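Local atomic coordinates of particle-associated lyase (Acinetobacter bacteriophage AP22, PDB entry 4Y9V), a protein that probably degrades the capsular polysaccharide of Acinetobacter baumannii as a tailspike lyase built on a parallel beta-helix. Residues Y162-R166 / A379-G383; I408-Q412 / S442-E447. All blocks are in the same frame, centred on the assembly; numbering follows the deposited sequence.

Interaction 1: Y162-R166 / A379-G383; sequences YSPYR and AEPRG. Unlike the reference sequence in segment 379-383: Glu-380 (reference Lys). With 49S (2-acetamido-2-deoxy-beta-D-mannopyranuronic acid), chain B; EDO (1,2-ethanediol), chain D; SO4 (sulfate ion), chain K.
Tyr-162 O takes the NE hydrogen of Arg-382 at 2.8 Å, pinning a loop of the Ig-like family region to a turn of the pectin lyase-like parallel beta-helix. The guanidinium of Arg-382 lies flat on the Tyr-162 ring, planes 3° apart, in an off-centre cation-pi stack, and Arg-382 CD sits over the same face, 3.7 Å from the Tyr-162 centroid. Tyr-162 OH bonds to Glu-341, so the ring is held at its hydroxyl and along one face.

The Tyr-165 ring and the Glu-380 side chain run antiparallel alongside each other, with Glu-380 CA over the ring face in a CH-pi contact 3.6 Å from the Tyr-165 centroid. Pro-381 CD packs 3.5 Å from Tyr-165 OH, which bonds to Glu-410 N. Water 1 joins Ser-163 OG to Glu-380 O.

Extended from CG to NE, the chain of Arg-166 reaches into the glycan site. Its NE meets the syn lone pair of Glu-380 OE2 at 2.9 Å in a salt bridge, the two planes 68° apart; Tyr-169 OH and Gly-338 N hold Glu-380 OE1. Arg-166 NH2 binds sulfate O1, and NH1, also bonded to Tyr-168 OH, donates to 49S O1 at 2.9 Å.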
loop_
_atom_site.group_PDB
_atom_site.type_symbol
_atom_site.label_atom_id
_atom_site.label_comp_id
_atom_site.label_asym_id
_atom_site.label_seq_id
_atom_site.Cartn_x
_atom_site.Cartn_y
_atom_site.Cartn_z
ATOM N N TYR A 162 -28.449 8.382 -8.332
ATOM C CA TYR A 162 -27.209 8.203 -7.589
ATOM C C TYR A 162 -26.723 9.534 -6.970
ATOM O O TYR A 162 -26.397 9.581 -5.796
ATOM C CB TYR A 162 -26.085 7.590 -8.463
ATOM C CG TYR A 162 -24.813 7.342 -7.689
ATOM C CD1 TYR A 162 -24.714 6.292 -6.812
ATOM C CD2 TYR A 162 -23.710 8.178 -7.830
ATOM C CE1 TYR A 162 -23.535 6.053 -6.082
ATOM C CE2 TYR A 162 -22.553 7.957 -7.117
ATOM C CZ TYR A 162 -22.455 6.903 -6.246
ATOM O OH TYR A 162 -21.283 6.754 -5.553
ATOM N N SER A 163 -26.641 10.589 -7.771
ATOM C CA SER A 163 -26.105 11.855 -7.306
ATOM C C SER A 163 -26.880 13.013 -7.885
ATOM O O SER A 163 -27.301 12.974 -9.036
ATOM C CB SER A 163 -24.648 11.964 -7.734
ATOM O OG SER A 163 -24.178 13.311 -7.652
ATOM N N PRO A 164 -27.016 14.098 -7.090
ATOM C CA PRO A 164 -27.737 15.275 -7.536
ATOM C C PRO A 164 -26.962 16.155 -8.498
ATOM O O PRO A 164 -27.503 17.153 -9.006
ATOM C CB PRO A 164 -28.040 16.009 -6.215
ATOM C CG PRO A 164 -26.791 15.687 -5.371
ATOM C CD PRO A 164 -26.577 14.213 -5.678
ATOM N N TYR A 165 -25.684 15.854 -8.768
ATOM C CA TYR A 165 -24.874 16.770 -9.547
ATOM C C TYR A 165 -25.140 16.738 -11.048
ATOM O O TYR A 165 -24.944 17.760 -11.724
ATOM C CB TYR A 165 -23.359 16.558 -9.249
ATOM C CG TYR A 165 -22.989 17.226 -7.933
ATOM C CD1 TYR A 165 -23.123 16.546 -6.735
ATOM C CD2 TYR A 165 -22.596 18.548 -7.911
ATOM C CE1 TYR A 165 -22.834 17.197 -5.529
ATOM C CE2 TYR A 165 -22.314 19.190 -6.719
ATOM C CZ TYR A 165 -22.442 18.529 -5.530
ATOM O OH TYR A 165 -22.182 19.202 -4.361
ATOM N N ARG A 166 -25.489 15.566 -11.611
ATOM C CA ARG A 166 -25.742 15.464 -13.051
ATOM C C ARG A 166 -26.890 14.485 -13.244
ATOM O O ARG A 166 -26.984 13.481 -12.550
ATOM C CB ARG A 166 -24.503 14.976 -13.822
ATOM C CG ARG A 166 -23.278 15.841 -13.634
ATOM C CD ARG A 166 -22.147 15.493 -14.581
ATOM N NE ARG A 166 -20.918 16.163 -14.179
ATOM C CZ ARG A 166 -19.793 16.084 -14.858
ATOM N NH1 ARG A 166 -19.747 15.411 -16.003
ATOM N NH2 ARG A 166 -18.683 16.638 -14.368
ATOM N N ALA A 379 -15.618 18.351 -5.752
ATOM C CA ALA A 379 -16.581 19.221 -6.416
ATOM C C ALA A 379 -17.905 18.564 -6.728
ATOM O O ALA A 379 -18.847 19.310 -7.048
ATOM C CB ALA A 379 -16.033 19.664 -7.767
ATOM N N GLU A 380 -18.039 17.239 -6.614
ATOM C CA GLU A 380 -19.343 16.581 -6.763
ATOM C C GLU A 380 -19.555 15.611 -5.586
ATOM O O GLU A 380 -19.798 14.419 -5.799
ATOM C CB GLU A 380 -19.474 15.878 -8.122
ATOM C CG GLU A 380 -19.436 16.844 -9.297
ATOM C CD GLU A 380 -19.768 16.200 -10.648
ATOM O OE1 GLU A 380 -19.315 15.074 -10.910
ATOM O OE2 GLU A 380 -20.500 16.835 -11.440
ATOM N N PRO A 381 -19.443 16.075 -4.331
ATOM C CA PRO A 381 -19.522 15.135 -3.230
ATOM C C PRO A 381 -20.921 14.581 -2.992
ATOM O O PRO A 381 -21.906 15.313 -2.943
ATOM C CB PRO A 381 -19.096 15.970 -2.001
ATOM C CG PRO A 381 -19.417 17.395 -2.394
ATOM C CD PRO A 381 -19.150 17.441 -3.890
ATOM N N ARG A 382 -20.977 13.279 -2.761
ATOM C CA ARG A 382 -22.194 12.563 -2.372
ATOM C C ARG A 382 -22.192 12.182 -0.911
ATOM O O ARG A 382 -23.237 12.256 -0.232
ATOM C CB ARG A 382 -22.353 11.340 -3.276
ATOM C CG ARG A 382 -23.585 10.513 -2.998
ATOM C CD ARG A 382 -23.664 9.373 -4.012
ATOM N NE ARG A 382 -24.788 8.487 -3.820
ATOM C CZ ARG A 382 -24.789 7.441 -3.093
ATOM N NH1 ARG A 382 -23.741 7.136 -2.305
ATOM N NH2 ARG A 382 -25.854 6.686 -3.036
ATOM N N GLY A 383 -21.045 11.757 -0.386
ATOM C CA GLY A 383 -20.935 11.375 0.995
ATOM C C GLY A 383 -19.961 10.216 1.144
ATOM O O GLY A 383 -19.566 9.594 0.160
HETATM C C8 49S B . -19.301 11.350 -15.973
HETATM C C7 49S B . -18.413 11.657 -17.159
HETATM O O7 49S B . -17.360 11.014 -17.358
HETATM N N2 49S B . -18.823 12.646 -17.969
HETATM C C2 49S B . -18.062 13.113 -19.109
HETATM C C3 49S B . -18.666 12.660 -20.441
HETATM O O3 49S B . -18.732 11.236 -20.514
HETATM C C1 49S B . -18.006 14.629 -19.093
HETATM O O1 49S B . -17.511 15.129 -17.885
HETATM O O5 49S B . -19.330 15.150 -19.208
HETATM C C5 49S B . -19.886 14.854 -20.502
HETATM C C6 49S B . -21.234 15.538 -20.603
HETATM O O6A 49S B . -22.014 15.477 -19.620
HETATM O O6B 49S B . -21.494 16.110 -21.691
HETATM C C4 49S B . -20.008 13.341 -20.693
HETATM O O4 49S B . -20.444 13.233 -22.052
HETATM C C1 EDO D . -20.278 7.673 -2.278
HETATM O O1 EDO D . -21.253 8.533 -1.860
HETATM C C2 EDO D . -20.041 6.537 -1.337
HETATM O O2 EDO D . -21.127 5.631 -1.377
HETATM S S SO4 K . -14.777 16.922 -16.201
HETATM O O1 SO4 K . -16.128 16.529 -15.834
HETATM O O2 SO4 K . -13.923 16.921 -15.000
HETATM O O3 SO4 K . -14.869 18.283 -16.754
HETATM O O4 SO4 K . -14.135 16.045 -17.209
HETATM O O HOH W 1 -21.846 12.820 -6.573
HETATM O O HOH W 2 -22.849 17.838 -2.182
#

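Interaction 2: I408-Q412 / S442-E447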
loop_
_atom_site.group_PDB
_atom_site.type_symbol
_atom_site.label_atom_id
_atom_site.label_comp_id
_atom_site.label_asym_id
_atom_site.label_seq_id
_atom_site.Cartn_x
_atom_site.Cartn_y
_atom_site.Cartn_z
ATOM N N ILE A 408 -16.551 21.905 -2.105
ATOM C CA ILE A 408 -17.689 22.806 -2.200
ATOM C C ILE A 408 -18.943 21.949 -2.299
ATOM O O ILE A 408 -19.104 21.132 -3.172
ATOM C CB ILE A 408 -17.609 23.707 -3.446
ATOM C CG1 ILE A 408 -16.298 24.491 -3.488
ATOM C CG2 ILE A 408 -18.852 24.572 -3.516
ATOM C CD1 ILE A 408 -16.133 25.550 -2.441
ATOM N N ILE A 409 -19.841 22.160 -1.312
ATOM C CA ILE A 409 -21.091 21.409 -1.244
ATOM C C ILE A 409 -22.177 22.249 -1.875
ATOM O O ILE A 409 -22.648 23.241 -1.297
ATOM C CB ILE A 409 -21.416 21.035 0.210
ATOM C CG1 ILE A 409 -20.307 20.147 0.788
ATOM C CG2 ILE A 409 -22.752 20.340 0.290
ATOM C CD1 ILE A 409 -20.409 19.923 2.287
ATOM N N GLU A 410 -22.619 21.889 -3.082
ATOM C CA GLU A 410 -23.650 22.644 -3.772
ATOM C C GLU A 410 -25.007 21.957 -3.785
ATOM O O GLU A 410 -26.004 22.530 -4.222
ATOM C CB GLU A 410 -23.273 22.883 -5.225
ATOM C CG GLU A 410 -22.010 23.546 -5.558
ATOM C CD GLU A 410 -21.515 23.471 -7.019
ATOM O OE1 GLU A 410 -21.986 22.606 -7.826
ATOM O OE2 GLU A 410 -20.586 24.263 -7.220
ATOM N N LYS A 411 -25.053 20.713 -3.303
ATOM C CA LYS A 411 -26.260 19.899 -3.266
ATOM C C LYS A 411 -26.302 19.179 -1.932
ATOM O O LYS A 411 -25.255 18.914 -1.344
ATOM C CB LYS A 411 -26.249 18.864 -4.403
ATOM C CG LYS A 411 -26.172 19.421 -5.777
ATOM C CD LYS A 411 -27.362 20.179 -6.229
ATOM C CE LYS A 411 -27.266 20.580 -7.681
ATOM N NZ LYS A 411 -28.469 21.325 -8.153
ATOM N N GLN A 412 -27.469 18.780 -1.498
ATOM C CA GLN A 412 -27.560 17.940 -0.329
ATOM C C GLN A 412 -26.697 16.707 -0.527
ATOM O O GLN A 412 -26.721 16.051 -1.572
ATOM C CB GLN A 412 -29.003 17.537 -0.048
ATOM C CG GLN A 412 -29.915 18.677 0.362
ATOM C CD GLN A 412 -29.645 19.187 1.764
ATOM O OE1 GLN A 412 -28.956 18.562 2.583
ATOM N NE2 GLN A 412 -30.213 20.335 2.050
ATOM N N SER A 442 -21.891 25.952 -0.705
ATOM C CA SER A 442 -22.113 26.976 -1.709
ATOM C C SER A 442 -23.262 27.903 -1.297
ATOM O O SER A 442 -24.278 27.463 -0.800
ATOM C CB SER A 442 -22.523 26.287 -3.014
ATOM O OG SER A 442 -22.765 27.261 -3.996
ATOM N N ASN A 443 -23.107 29.182 -1.652
ATOM C CA ASN A 443 -24.251 30.082 -1.508
ATOM C C ASN A 443 -25.411 29.655 -2.373
ATOM O O ASN A 443 -26.575 29.996 -2.043
ATOM C CB ASN A 443 -23.839 31.532 -1.789
ATOM C CG ASN A 443 -23.147 32.110 -0.575
ATOM O OD1 ASN A 443 -23.622 31.900 0.560
ATOM N ND2 ASN A 443 -22.086 32.842 -0.723
ATOM N N ALA A 444 -25.191 28.888 -3.439
ATOM C CA ALA A 444 -26.291 28.429 -4.302
ATOM C C ALA A 444 -27.131 27.370 -3.626
ATOM O O ALA A 444 -28.210 27.099 -4.126
ATOM C CB ALA A 444 -25.704 27.916 -5.618
ATOM N N LEU A 445 -26.671 26.711 -2.555
ATOM C CA LEU A 445 -27.464 25.774 -1.808
ATOM C C LEU A 445 -28.127 26.594 -0.682
ATOM O O LEU A 445 -27.536 26.809 0.382
ATOM C CB LEU A 445 -26.645 24.611 -1.258
ATOM C CG LEU A 445 -27.466 23.570 -0.510
ATOM C CD1 LEU A 445 -28.552 22.934 -1.387
ATOM C CD2 LEU A 445 -26.554 22.483 0.014
ATOM N N ASN A 446 -29.288 27.138 -0.958
ATOM C CA ASN A 446 -29.931 28.111 -0.059
ATOM C C ASN A 446 -30.918 27.372 0.846
ATOM O O ASN A 446 -32.121 27.648 0.872
ATOM C CB ASN A 446 -30.592 29.238 -0.822
ATOM C CG ASN A 446 -31.039 30.359 0.131
ATOM O OD1 ASN A 446 -30.696 30.470 1.320
ATOM N ND2 ASN A 446 -31.917 31.163 -0.450
ATOM N N GLU A 447 -30.388 26.424 1.616
ATOM C CA GLU A 447 -31.109 25.642 2.615
ATOM C C GLU A 447 -30.072 24.976 3.509
ATOM O O GLU A 447 -28.936 24.796 3.103
ATOM C CB GLU A 447 -32.059 24.655 2.009
ATOM C CG GLU A 447 -31.364 23.622 1.175
ATOM C CD GLU A 447 -32.307 22.751 0.415
ATOM O OE1 GLU A 447 -33.380 23.209 0.007
ATOM O OE2 GLU A 447 -32.004 21.571 0.189
HETATM O O HOH W 3 -20.644 27.363 -5.706
#
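Gln-412 NE2 meets Glu-447 OE2 on its anti side, the less common approach to a carboxylate, and 23° out of the carboxylate plane. The bond is nonetheless straight, 2.9 Å from NE2 to OE2 with an N-H...O angle of 172°, and the oxygen lies in the amide plane of Gln-412. Glu-447 reaches it with CG between its backbone N and carbonyl carbon (chi1 63°) and the chain extended beyond. The same NE2 also donates to Ala-448 O, and Gln-412 OE1 accepts from Thr-450 N; these bonds together fix which way round the amide sits.

At the other end of the contact, Ser-442 N donates to Ile-409 O at 2.9 Å, continuing the pairing of the strands into their loops. Ser-442 then opens a type I beta turn to Leu-445, and its OG accepts from Ala-444 N at 3.0 Å, an ST turn. Ile-408 CG2 touches Ser-442 CB at 4.1 Å.

Between the two polar ends Leu-445 lies against backbone: its CB is 3.7 Å from Glu-410 O, and its CD2 is 3.8 Å from Lys-411 C. Gln-441 NE2 bonds to Leu-445 O and Glu-447 O, steadying the loop from its own strand. Such loops, leaving neighbouring parallel strands 405-409 and 435-441 and lying side by side, are characteristic of successive coils of a parallel beta-helix.

Overall arrangement
Followed from the N terminus, the chain reaches the loop holding 162-166, part of the Ig-like region, after strand 151-156. Interaction 1 closes a span of 212 residues, many of them in the coils of the beta-helix, when the loop after strand 376-378 comes up against it. Interaction 2 opens only later and is local, joining the end of strand 405-409 and the residues after it to the loop after strand 435-441, across 29 residues. The two follow in series, neither nested nor crossed, yet touch in space: Pro-164 packs on Lys-411, and Pro-381 lies against Ile-408. Residues 162-166 thus rest on two successive coils, and interaction 2 ties the second of these to the next through 442-447.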